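Long-range contacts in GDP-6-deoxy-D-mannose reductase (Pseudomonas aeruginosa, PDB 6X3B), which probably reduces GDP-4-dehydro-6-deoxy-D-mannose to GDP-D-rhamnose with NADPH, a step toward the lipopolysaccharide O-antigen of the bacterial outer membrane: residues L137-E142 with R285-S290; S219-D224 with N246-Q251; E72-V77 with R114-T119; N106-L111 with S160-W165. All blocks are in the same frame, centred on the assembly; numbering follows the deposited sequence.

Contact 1 of 4, residues L137-E142 with R285-S290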
# COMPACT_ATOMS: atom_id res chain seq x y z
N LEU A 137 12.39 -3.76 -18.27
CA LEU A 137 11.53 -4.81 -18.80
C LEU A 137 12.34 -6.10 -18.97
O LEU A 137 13.53 -6.05 -19.28
CB LEU A 137 10.94 -4.38 -20.14
CG LEU A 137 10.05 -3.13 -20.15
CD1 LEU A 137 9.43 -2.97 -21.51
CD2 LEU A 137 8.97 -3.19 -19.08
N PRO A 138 11.71 -7.27 -18.77
CA PRO A 138 10.30 -7.46 -18.39
C PRO A 138 10.08 -7.24 -16.90
O PRO A 138 10.95 -7.56 -16.09
CB PRO A 138 10.03 -8.92 -18.76
CG PRO A 138 11.37 -9.60 -18.56
CD PRO A 138 12.42 -8.55 -18.93
N ILE A 139 8.90 -6.71 -16.55
CA ILE A 139 8.60 -6.37 -15.16
C ILE A 139 8.57 -7.62 -14.31
O ILE A 139 7.88 -8.59 -14.63
CB ILE A 139 7.26 -5.63 -15.08
CG1 ILE A 139 7.32 -4.31 -15.85
CG2 ILE A 139 6.83 -5.46 -13.62
CD1 ILE A 139 6.02 -3.59 -15.88
N HIS A 140 9.30 -7.61 -13.20
CA HIS A 140 9.33 -8.73 -12.28
C HIS A 140 8.86 -8.26 -10.91
O HIS A 140 8.82 -7.06 -10.61
CB HIS A 140 10.73 -9.34 -12.20
CG HIS A 140 11.77 -8.35 -11.79
ND1 HIS A 140 12.24 -8.26 -10.50
CD2 HIS A 140 12.41 -7.38 -12.49
CE1 HIS A 140 13.14 -7.29 -10.42
NE2 HIS A 140 13.25 -6.74 -11.62
N GLU A 141 8.52 -9.23 -10.05
CA GLU A 141 7.86 -8.92 -8.79
C GLU A 141 8.76 -8.22 -7.78
O GLU A 141 8.27 -7.74 -6.75
CB GLU A 141 7.29 -10.20 -8.17
CG GLU A 141 6.13 -10.81 -8.96
CD GLU A 141 6.58 -11.71 -10.10
OE1 GLU A 141 7.76 -11.66 -10.51
OE2 GLU A 141 5.72 -12.47 -10.61
N GLU A 142 10.06 -8.13 -8.04
CA GLU A 142 10.97 -7.45 -7.12
C GLU A 142 11.13 -5.98 -7.46
O GLU A 142 11.86 -5.26 -6.78
CB GLU A 142 12.33 -8.15 -7.10
CG GLU A 142 12.29 -9.51 -6.45
CD GLU A 142 11.76 -9.44 -5.03
OE1 GLU A 142 12.20 -8.56 -4.27
OE2 GLU A 142 10.88 -10.27 -4.68
N ARG A 285 5.32 3.66 -23.13
CA ARG A 285 5.27 3.16 -24.50
C ARG A 285 5.22 1.64 -24.58
O ARG A 285 4.62 1.09 -25.51
CB ARG A 285 6.47 3.64 -25.31
CG ARG A 285 6.80 5.12 -25.17
CD ARG A 285 5.61 5.98 -25.55
NE ARG A 285 5.14 5.72 -26.92
CZ ARG A 285 4.02 6.23 -27.41
NH1 ARG A 285 3.28 7.03 -26.65
NH2 ARG A 285 3.65 5.97 -28.66
N ARG A 286 5.88 0.94 -23.65
CA ARG A 286 6.01 -0.51 -23.75
C ARG A 286 5.85 -1.15 -22.39
O ARG A 286 6.44 -0.70 -21.41
CB ARG A 286 7.37 -0.91 -24.34
CG ARG A 286 7.67 -0.30 -25.70
CD ARG A 286 9.09 -0.59 -26.10
NE ARG A 286 9.37 -2.02 -25.98
CZ ARG A 286 10.57 -2.56 -26.12
NH1 ARG A 286 11.61 -1.79 -26.39
NH2 ARG A 286 10.72 -3.87 -25.99
N VAL A 287 5.07 -2.24 -22.33
CA VAL A 287 4.91 -3.01 -21.11
C VAL A 287 5.05 -4.48 -21.47
O VAL A 287 4.33 -4.99 -22.34
CB VAL A 287 3.56 -2.77 -20.41
CG1 VAL A 287 3.44 -3.68 -19.16
CG2 VAL A 287 3.39 -1.30 -20.03
N ARG A 288 6.01 -5.14 -20.83
CA ARG A 288 6.17 -6.59 -20.91
C ARG A 288 6.34 -7.10 -19.49
O ARG A 288 7.19 -6.60 -18.75
CB ARG A 288 7.39 -6.95 -21.76
CG ARG A 288 7.35 -8.32 -22.39
CD ARG A 288 8.43 -8.44 -23.46
NE ARG A 288 9.78 -8.55 -22.89
CZ ARG A 288 10.69 -7.58 -22.94
NH1 ARG A 288 10.41 -6.42 -23.52
NH2 ARG A 288 11.89 -7.78 -22.40
N GLY A 289 5.54 -8.09 -19.09
CA GLY A 289 5.65 -8.65 -17.76
C GLY A 289 6.44 -9.94 -17.78
O GLY A 289 6.50 -10.63 -18.80
N SER A 290 7.05 -10.30 -16.65
CA SER A 290 7.63 -11.63 -16.49
C SER A 290 6.69 -12.51 -15.68
O SER A 290 6.25 -12.13 -14.59
CB SER A 290 9.00 -11.58 -15.80
OG SER A 290 9.34 -12.86 -15.26
O HOH W 1 8.21 -13.43 -12.46
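Ile139 and Gly289 lie side by side where two loops run together, and their neighbours tie the backbones with a pair of hydrogen bonds. Ile139 N donates a hydrogen bond to Arg288 O at 2.8 Å, and Ser290 N returns one to Ile139 O, also at 2.8 Å. The result is a single beta bridge. Glycine at 289 adds no side chain to the bridge, and its own N turns to Asp221.

Leu137 can be followed outward. Leu137 CB sits 4.0 Å from Arg288 NH1. CG is anti to the carbonyl carbon (chi1 -61°), which turns the two methyls toward 285-290: Leu137 CD1 comes to rest 3.8 Å from Arg286 O, while CD2 lies against the backbone of Arg288. In the conformer described, Arg288 bends at its third torsion (73°) and folds back over the cis-proline, so that Pro138 CA lies over one guanidinium face and Pro138 CD is 3.6 Å from Arg288 NH2. A long arginine probably suits this place, since in that conformer its flat end can cover the proline while NH1 reaches the carboxylate of Glu252 in a salt bridge. Elsewhere, Ile139 CD1 touches Val287 CG1, and both side chains pack on Phe179. Beyond the bridge, water 1 links Glu141 OE1 and Ser290 OG, while Glu141 OE2 accepts from Asn246 N.

With the side chain of Val287 about 11 Å from NADPH, an isolated beta bridge thus joins the loop after strand 119-123, in the nucleotide-binding half of this epimerase/dehydratase-family fold, to a loop from the C-terminal part.

Contact 2 of 4, residues S219-D224 with N246-Q251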
# COMPACT_ATOMS: atom_id res chain seq x y z
N SER A 219 2.82 -0.69 -26.86
CA SER A 219 2.70 -2.13 -26.72
C SER A 219 2.29 -2.48 -25.29
O SER A 219 2.66 -1.78 -24.34
CB SER A 219 4.02 -2.83 -27.08
OG SER A 219 4.96 -2.70 -26.02
N ARG A 220 1.52 -3.56 -25.13
CA ARG A 220 1.09 -4.00 -23.82
C ARG A 220 1.16 -5.52 -23.76
O ARG A 220 1.26 -6.21 -24.77
CB ARG A 220 -0.33 -3.50 -23.47
CG ARG A 220 -0.47 -1.97 -23.33
CD ARG A 220 0.21 -1.48 -22.05
NE ARG A 220 -0.01 -0.05 -21.80
CZ ARG A 220 0.80 0.91 -22.22
NH1 ARG A 220 1.88 0.61 -22.94
NH2 ARG A 220 0.54 2.19 -21.94
N ASP A 221 1.10 -6.04 -22.55
CA ASP A 221 1.14 -7.48 -22.29
C ASP A 221 -0.30 -7.97 -22.10
O ASP A 221 -0.94 -7.63 -21.10
CB ASP A 221 1.98 -7.76 -21.06
CG ASP A 221 2.22 -9.24 -20.82
OD1 ASP A 221 1.27 -10.03 -21.07
OD2 ASP A 221 3.34 -9.60 -20.36
N PHE A 222 -0.80 -8.79 -23.04
CA PHE A 222 -2.18 -9.29 -23.04
C PHE A 222 -2.27 -10.79 -22.77
O PHE A 222 -1.45 -11.57 -23.25
CB PHE A 222 -2.87 -9.04 -24.39
CG PHE A 222 -3.09 -7.58 -24.70
CD1 PHE A 222 -4.25 -6.94 -24.29
CD2 PHE A 222 -2.16 -6.87 -25.44
CE1 PHE A 222 -4.46 -5.59 -24.60
CE2 PHE A 222 -2.37 -5.53 -25.74
CZ PHE A 222 -3.51 -4.90 -25.31
N LEU A 223 -3.33 -11.19 -22.05
CA LEU A 223 -3.76 -12.58 -21.92
C LEU A 223 -5.25 -12.69 -22.21
O LEU A 223 -6.04 -11.81 -21.85
CB LEU A 223 -3.50 -13.12 -20.50
CG LEU A 223 -2.06 -13.40 -20.08
CD1 LEU A 223 -2.02 -13.68 -18.58
CD2 LEU A 223 -1.53 -14.60 -20.87
N ASP A 224 -5.66 -13.81 -22.82
CA ASP A 224 -7.07 -14.15 -22.81
C ASP A 224 -7.55 -14.33 -21.38
O ASP A 224 -6.82 -14.85 -20.53
CB ASP A 224 -7.33 -15.45 -23.59
CG ASP A 224 -8.81 -15.64 -23.90
OD1 ASP A 224 -9.55 -16.19 -23.06
OD2 ASP A 224 -9.23 -15.19 -24.98
N ASN A 246 3.05 -12.04 -10.75
CA ASN A 246 2.54 -11.49 -12.00
C ASN A 246 1.77 -12.56 -12.77
O ASN A 246 2.20 -13.71 -12.83
CB ASN A 246 3.67 -11.00 -12.90
CG ASN A 246 4.37 -9.76 -12.36
OD1 ASN A 246 3.83 -9.03 -11.52
ND2 ASN A 246 5.57 -9.52 -12.87
N VAL A 247 0.66 -12.17 -13.38
CA VAL A 247 -0.07 -13.04 -14.30
C VAL A 247 -0.06 -12.31 -15.64
O VAL A 247 -0.79 -11.33 -15.83
CB VAL A 247 -1.49 -13.35 -13.82
CG1 VAL A 247 -2.24 -14.22 -14.87
CG2 VAL A 247 -1.46 -14.08 -12.44
N CYS A 248 0.77 -12.78 -16.58
CA CYS A 248 1.01 -12.07 -17.83
C CYS A 248 1.54 -13.06 -18.86
O CYS A 248 1.91 -14.19 -18.54
CB CYS A 248 1.99 -10.91 -17.62
SG CYS A 248 3.54 -11.43 -16.81
N SER A 249 1.58 -12.61 -20.11
CA SER A 249 2.05 -13.45 -21.21
C SER A 249 3.56 -13.38 -21.41
O SER A 249 4.14 -14.30 -21.99
CB SER A 249 1.36 -13.03 -22.52
OG SER A 249 1.95 -11.83 -23.00
N GLY A 250 4.21 -12.30 -20.97
CA GLY A 250 5.60 -12.13 -21.32
C GLY A 250 5.83 -11.73 -22.76
O GLY A 250 6.98 -11.72 -23.21
N GLN A 251 4.78 -11.40 -23.50
CA GLN A 251 4.91 -10.95 -24.88
C GLN A 251 4.27 -9.58 -25.05
O GLN A 251 3.14 -9.36 -24.60
CB GLN A 251 4.26 -11.95 -25.83
CG GLN A 251 4.85 -13.35 -25.74
CD GLN A 251 4.99 -14.00 -27.10
OE1 GLN A 251 3.99 -14.31 -27.75
NE2 GLN A 251 6.23 -14.19 -27.54
O HOH W 2 0.58 -10.27 -25.07
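Asp221 grips the turn at 249-250 with both carboxylate oxygens. Asp221 OD1 accepts two hydrogen bonds from Ser249: one from the backbone N at 2.8 Å, on its syn lone pair, and, in the serine conformer described, one from OG at 2.7 Å, which arrives from above the carboxylate plane. Asp221 OD2 accepts from Gly250 N at 2.9 Å on its syn side, and a further bond from Gly289 N outside the pair. With up to four donors holding it, the buried group is probably kept as a carboxylate. Aspartate fits because its short chain, with CG anti to the backbone N (chi1 -173°), swings the carboxylate across to the turn.

In that same conformer Ser249 OG does double duty: besides donating to Asp221, it accepts from Gln251 N and closes an ST turn. Gly250, with a positive phi of 74°, takes a conformation that a side chain would crowd. Water 2 accepts from Phe222 N and donates to Gln251 O, bridging the two backbones.

Farther out the contact becomes apolar. Leu223 straddles the start of the turn, Leu223 CD1 lying 3.5 Å from Cys248 CA and 3.8 Å from Val247 CG1, while CD2 rests on Ser249 CB.

Strands 219-224 and 244-247 both pair with 172-182; helix 225-238 connects them and covers Leu223 and Val247, whereas Phe222 packs on helix 255-266.

Contact 3 of 4, residues E72-V77 with R114-T119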
# COMPACT_ATOMS: atom_id res chain seq x y z
N GLU A 72 -21.82 -23.37 3.94
CA GLU A 72 -20.62 -24.21 3.93
C GLU A 72 -19.38 -23.33 3.85
O GLU A 72 -19.33 -22.38 3.06
CB GLU A 72 -20.64 -25.19 2.76
CG GLU A 72 -21.93 -26.02 2.65
CD GLU A 72 -21.80 -27.18 1.66
OE1 GLU A 72 -20.98 -27.10 0.72
OE2 GLU A 72 -22.52 -28.19 1.85
N LEU A 73 -18.36 -23.67 4.65
CA LEU A 73 -17.14 -22.86 4.76
C LEU A 73 -16.25 -23.04 3.53
O LEU A 73 -15.98 -24.18 3.14
CB LEU A 73 -16.37 -23.24 6.01
CG LEU A 73 -15.13 -22.39 6.32
CD1 LEU A 73 -15.57 -21.07 6.90
CD2 LEU A 73 -14.20 -23.13 7.30
N PRO A 74 -15.79 -21.97 2.90
CA PRO A 74 -14.85 -22.15 1.78
C PRO A 74 -13.48 -22.60 2.28
O PRO A 74 -13.02 -22.20 3.36
CB PRO A 74 -14.79 -20.76 1.13
CG PRO A 74 -15.22 -19.81 2.20
CD PRO A 74 -16.17 -20.56 3.10
N ASP A 75 -12.84 -23.46 1.49
CA ASP A 75 -11.43 -23.77 1.66
C ASP A 75 -10.55 -22.70 1.03
O ASP A 75 -9.37 -22.56 1.39
CB ASP A 75 -11.11 -25.11 1.00
CG ASP A 75 -11.85 -26.22 1.65
OD1 ASP A 75 -11.58 -26.44 2.84
OD2 ASP A 75 -12.72 -26.83 0.99
N ALA A 76 -11.09 -22.00 0.05
CA ALA A 76 -10.34 -20.99 -0.68
C ALA A 76 -11.29 -19.90 -1.13
O ALA A 76 -12.47 -20.14 -1.37
CB ALA A 76 -9.62 -21.58 -1.90
N VAL A 77 -10.76 -18.69 -1.25
CA VAL A 77 -11.50 -17.52 -1.68
C VAL A 77 -10.69 -16.85 -2.77
O VAL A 77 -9.47 -16.72 -2.63
CB VAL A 77 -11.75 -16.57 -0.49
CG1 VAL A 77 -12.44 -15.29 -0.96
CG2 VAL A 77 -12.60 -17.28 0.56
N ARG A 114 -16.44 -16.15 10.73
CA ARG A 114 -17.11 -17.39 10.37
C ARG A 114 -16.25 -18.62 10.64
O ARG A 114 -16.78 -19.74 10.74
CB ARG A 114 -17.51 -17.33 8.90
CG ARG A 114 -17.98 -18.65 8.28
CD ARG A 114 -19.34 -19.11 8.79
NE ARG A 114 -19.76 -20.33 8.10
CZ ARG A 114 -19.30 -21.55 8.41
NH1 ARG A 114 -18.42 -21.69 9.40
NH2 ARG A 114 -19.70 -22.61 7.73
N GLY A 115 -14.94 -18.45 10.80
CA GLY A 115 -14.03 -19.56 11.05
C GLY A 115 -13.12 -19.89 9.90
O GLY A 115 -12.39 -20.90 9.97
N PHE A 116 -13.14 -19.09 8.84
CA PHE A 116 -12.24 -19.30 7.71
C PHE A 116 -10.79 -19.29 8.19
O PHE A 116 -10.42 -18.52 9.07
CB PHE A 116 -12.46 -18.21 6.66
CG PHE A 116 -11.61 -18.36 5.42
CD1 PHE A 116 -11.93 -19.30 4.46
CD2 PHE A 116 -10.50 -17.52 5.21
CE1 PHE A 116 -11.15 -19.44 3.30
CE2 PHE A 116 -9.73 -17.65 4.05
CZ PHE A 116 -10.05 -18.60 3.10
N SER A 117 -9.98 -20.17 7.60
CA SER A 117 -8.54 -20.12 7.80
C SER A 117 -7.82 -20.74 6.61
O SER A 117 -6.68 -21.20 6.75
CB SER A 117 -8.12 -20.81 9.11
OG SER A 117 -8.44 -22.19 9.08
N GLY A 118 -8.45 -20.73 5.44
CA GLY A 118 -7.90 -21.33 4.23
C GLY A 118 -7.12 -20.38 3.34
O GLY A 118 -6.42 -19.48 3.80
N THR A 119 -7.22 -20.60 2.03
CA THR A 119 -6.43 -19.86 1.06
C THR A 119 -7.20 -18.64 0.56
O THR A 119 -8.36 -18.74 0.17
CB THR A 119 -6.03 -20.77 -0.10
OG1 THR A 119 -5.13 -21.78 0.39
CG2 THR A 119 -5.32 -19.98 -1.20
O HOH W 3 -11.03 -22.19 5.68
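Arg114 ends helix 93-114 and lays its side chain against Leu73. Arg114 CG, set anti to the backbone N by chi1 (168°), lies 3.7 Å from Leu73 CD1, and the bend at chi2 brings one guanidinium face over the same leucine; its NE and NH2 donate to the carbonyls of Trp70 and Pro71. Gly115 closes the helix in a Schellman motif, its positive phi (109°) being easily reached without a side chain.

Phe116 then turns its ring inward, edge first. Pro74 O lies near the ring plane, 3.3 Å from Phe116 CD1, and Val77 CG2 comes within 3.8 Å of Phe116 CE1, so a flat aromatic can slip between the proline and the valine. At Ser117 the backbone N donates to water 3, which in turn donates to Pro74 O. Gly118 passes so close to Asp75 O that a CB there would collide with it. Thr119 begins the paired stretch: Thr119 N donates to Asp75 O (3.0 Å), and Thr119 O receives Val77 N at 2.8 Å, the pattern of parallel strands astride Ala76.

Strand 76-79 lies between 23-28 and 119-123 in the parallel part of the mixed sheet, while Leu111 of helix 93-114 covers Val77 and Phe116, and Trp171 meets the Phe116 ring edge-to-face.

Contact 4 of 4, residues N106-L111 with S160-W165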
# COMPACT_ATOMS: atom_id res chain seq x y z
N ASN A 106 -13.44 -5.68 5.28
CA ASN A 106 -14.70 -6.22 5.78
C ASN A 106 -14.84 -7.68 5.40
O ASN A 106 -15.28 -8.50 6.22
CB ASN A 106 -15.89 -5.40 5.25
CG ASN A 106 -15.94 -4.01 5.84
OD1 ASN A 106 -15.41 -3.77 6.93
ND2 ASN A 106 -16.59 -3.09 5.13
N LEU A 107 -14.50 -8.03 4.16
CA LEU A 107 -14.54 -9.43 3.75
C LEU A 107 -13.63 -10.30 4.62
O LEU A 107 -14.03 -11.38 5.08
CB LEU A 107 -14.14 -9.55 2.29
CG LEU A 107 -13.97 -10.97 1.75
CD1 LEU A 107 -15.32 -11.69 1.77
CD2 LEU A 107 -13.41 -10.85 0.34
N LEU A 108 -12.39 -9.86 4.84
CA LEU A 108 -11.46 -10.64 5.65
C LEU A 108 -12.01 -10.85 7.06
O LEU A 108 -12.00 -11.98 7.57
CB LEU A 108 -10.11 -9.92 5.69
CG LEU A 108 -9.35 -9.92 4.35
CD1 LEU A 108 -8.18 -8.91 4.40
CD2 LEU A 108 -8.84 -11.34 4.04
N GLN A 109 -12.57 -9.80 7.67
CA GLN A 109 -13.10 -9.92 9.02
C GLN A 109 -14.32 -10.84 9.07
O GLN A 109 -14.49 -11.60 10.04
CB GLN A 109 -13.44 -8.54 9.58
CG GLN A 109 -12.21 -7.69 9.70
CD GLN A 109 -12.47 -6.43 10.45
OE1 GLN A 109 -13.38 -5.66 10.09
NE2 GLN A 109 -11.66 -6.17 11.47
N ALA A 110 -15.21 -10.74 8.08
CA ALA A 110 -16.36 -11.63 8.03
C ALA A 110 -15.92 -13.09 7.90
O ALA A 110 -16.46 -13.98 8.58
CB ALA A 110 -17.28 -11.24 6.86
N LEU A 111 -14.96 -13.36 7.00
CA LEU A 111 -14.41 -14.71 6.87
C LEU A 111 -13.81 -15.18 8.19
O LEU A 111 -14.04 -16.32 8.63
CB LEU A 111 -13.35 -14.74 5.76
CG LEU A 111 -13.88 -14.73 4.31
CD1 LEU A 111 -12.80 -14.33 3.31
CD2 LEU A 111 -14.48 -16.09 3.93
N SER A 160 -1.10 -5.28 0.48
CA SER A 160 -0.40 -5.21 1.76
C SER A 160 -1.29 -5.71 2.89
O SER A 160 -0.85 -6.51 3.74
CB SER A 160 0.04 -3.77 2.04
OG SER A 160 0.76 -3.26 0.95
N LEU A 161 -2.54 -5.24 2.92
CA LEU A 161 -3.49 -5.67 3.93
C LEU A 161 -3.66 -7.19 3.90
O LEU A 161 -3.52 -7.86 4.94
CB LEU A 161 -4.84 -4.97 3.71
CG LEU A 161 -5.96 -5.46 4.65
CD1 LEU A 161 -5.63 -5.10 6.11
CD2 LEU A 161 -7.33 -4.89 4.23
N CYS A 162 -3.97 -7.75 2.72
CA CYS A 162 -4.17 -9.21 2.65
C CYS A 162 -2.92 -9.96 3.11
O CYS A 162 -3.02 -10.96 3.84
CB CYS A 162 -4.54 -9.62 1.24
SG CYS A 162 -6.19 -9.05 0.80
N LEU A 163 -1.74 -9.51 2.69
CA LEU A 163 -0.53 -10.21 3.09
C LEU A 163 -0.27 -10.04 4.58
O LEU A 163 0.25 -10.96 5.22
CB LEU A 163 0.66 -9.71 2.27
CG LEU A 163 0.62 -10.09 0.79
CD1 LEU A 163 1.62 -9.28 0.00
CD2 LEU A 163 0.85 -11.61 0.61
N GLN A 164 -0.62 -8.88 5.14
CA GLN A 164 -0.54 -8.69 6.58
C GLN A 164 -1.46 -9.65 7.31
O GLN A 164 -1.09 -10.20 8.36
CB GLN A 164 -0.87 -7.24 6.96
CG GLN A 164 -0.82 -6.93 8.45
CD GLN A 164 -2.19 -6.85 9.09
OE1 GLN A 164 -2.51 -7.62 10.01
NE2 GLN A 164 -3.02 -5.94 8.60
N TRP A 165 -2.67 -9.87 6.77
CA TRP A 165 -3.58 -10.84 7.35
C TRP A 165 -2.99 -12.24 7.31
O TRP A 165 -3.17 -13.03 8.25
CB TRP A 165 -4.93 -10.82 6.63
CG TRP A 165 -5.81 -9.89 7.32
CD1 TRP A 165 -5.61 -8.53 7.45
CD2 TRP A 165 -6.97 -10.20 8.07
NE1 TRP A 165 -6.62 -7.98 8.21
CE2 TRP A 165 -7.46 -8.99 8.61
CE3 TRP A 165 -7.67 -11.40 8.33
CZ2 TRP A 165 -8.62 -8.93 9.39
CZ3 TRP A 165 -8.81 -11.34 9.11
CH2 TRP A 165 -9.27 -10.13 9.64
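With CG anti to the carbonyl carbon (chi1 -69°), Leu108 points toward helix 160-165, and an unusual chi1 of -92° swings the Trp165 indole back to meet it. The leucine and the indole lie alongside, pointing opposite ways. Leu108 CB settles over the six-membered ring of Trp165, 3.7 Å from its centroid and nearly on the normal, a well-centred CH-pi contact. Farther along, Leu108 CD1 runs to the five-membered ring, 3.9 Å from Trp165 CG. Leu108 CD1 also touches both Leu161 CD2 and Cys162 SG, each 4.1 Å away.

The tryptophan is broad enough to reach the other helix's backbone, Trp165 CZ3 lying 3.6 Å from Leu108 O. Gln109 adds its aliphatic part: Gln109 CG touches Trp165 CZ2 at 3.8 Å, while the amide stands steeply to the indole plane. Cys162 and Leu161 suit their places by offering a sulfur and a methyl to the leucine tip.

No hydrogen bond crosses between the helices, whose axes are 11.4 Å apart at closest and 21° from parallel; large side chains bridge that wide spacing. Phe120 of strand 119-123 touches Leu108 and Cys162, and Val153 of the second subunit packs on Leu161. Neighbouring, nearly parallel helices on one side of a parallel sheet are characteristic of the Rossmann fold, and here the pair also meets the partner subunit.

Contacts 3 and 4 lie together, centres 12 Å apart, and share helix 93-114: Leu111 O probably accepts a hydrogen bond from Phe116 N at 2.9 Å, and Leu111 CD2 packs 4.2 Å from Pro74 CG. Contacts 1 and 2 form a second pair, 9 Å between centres, joined where Arg285 O probably accepts from Ser219 N at 2.9 Å. Contacts 2 and 3 reach the same mixed sheet from opposite sides of the chain's centre, their own centres 31 Å apart. Measured from side chains, Phe222 comes to about 8 Å from NADPH, Val287 and Cys162 to about 11 Å, and Val77 to about 12 Å. Contacts 1 and 4 both touch the second subunit.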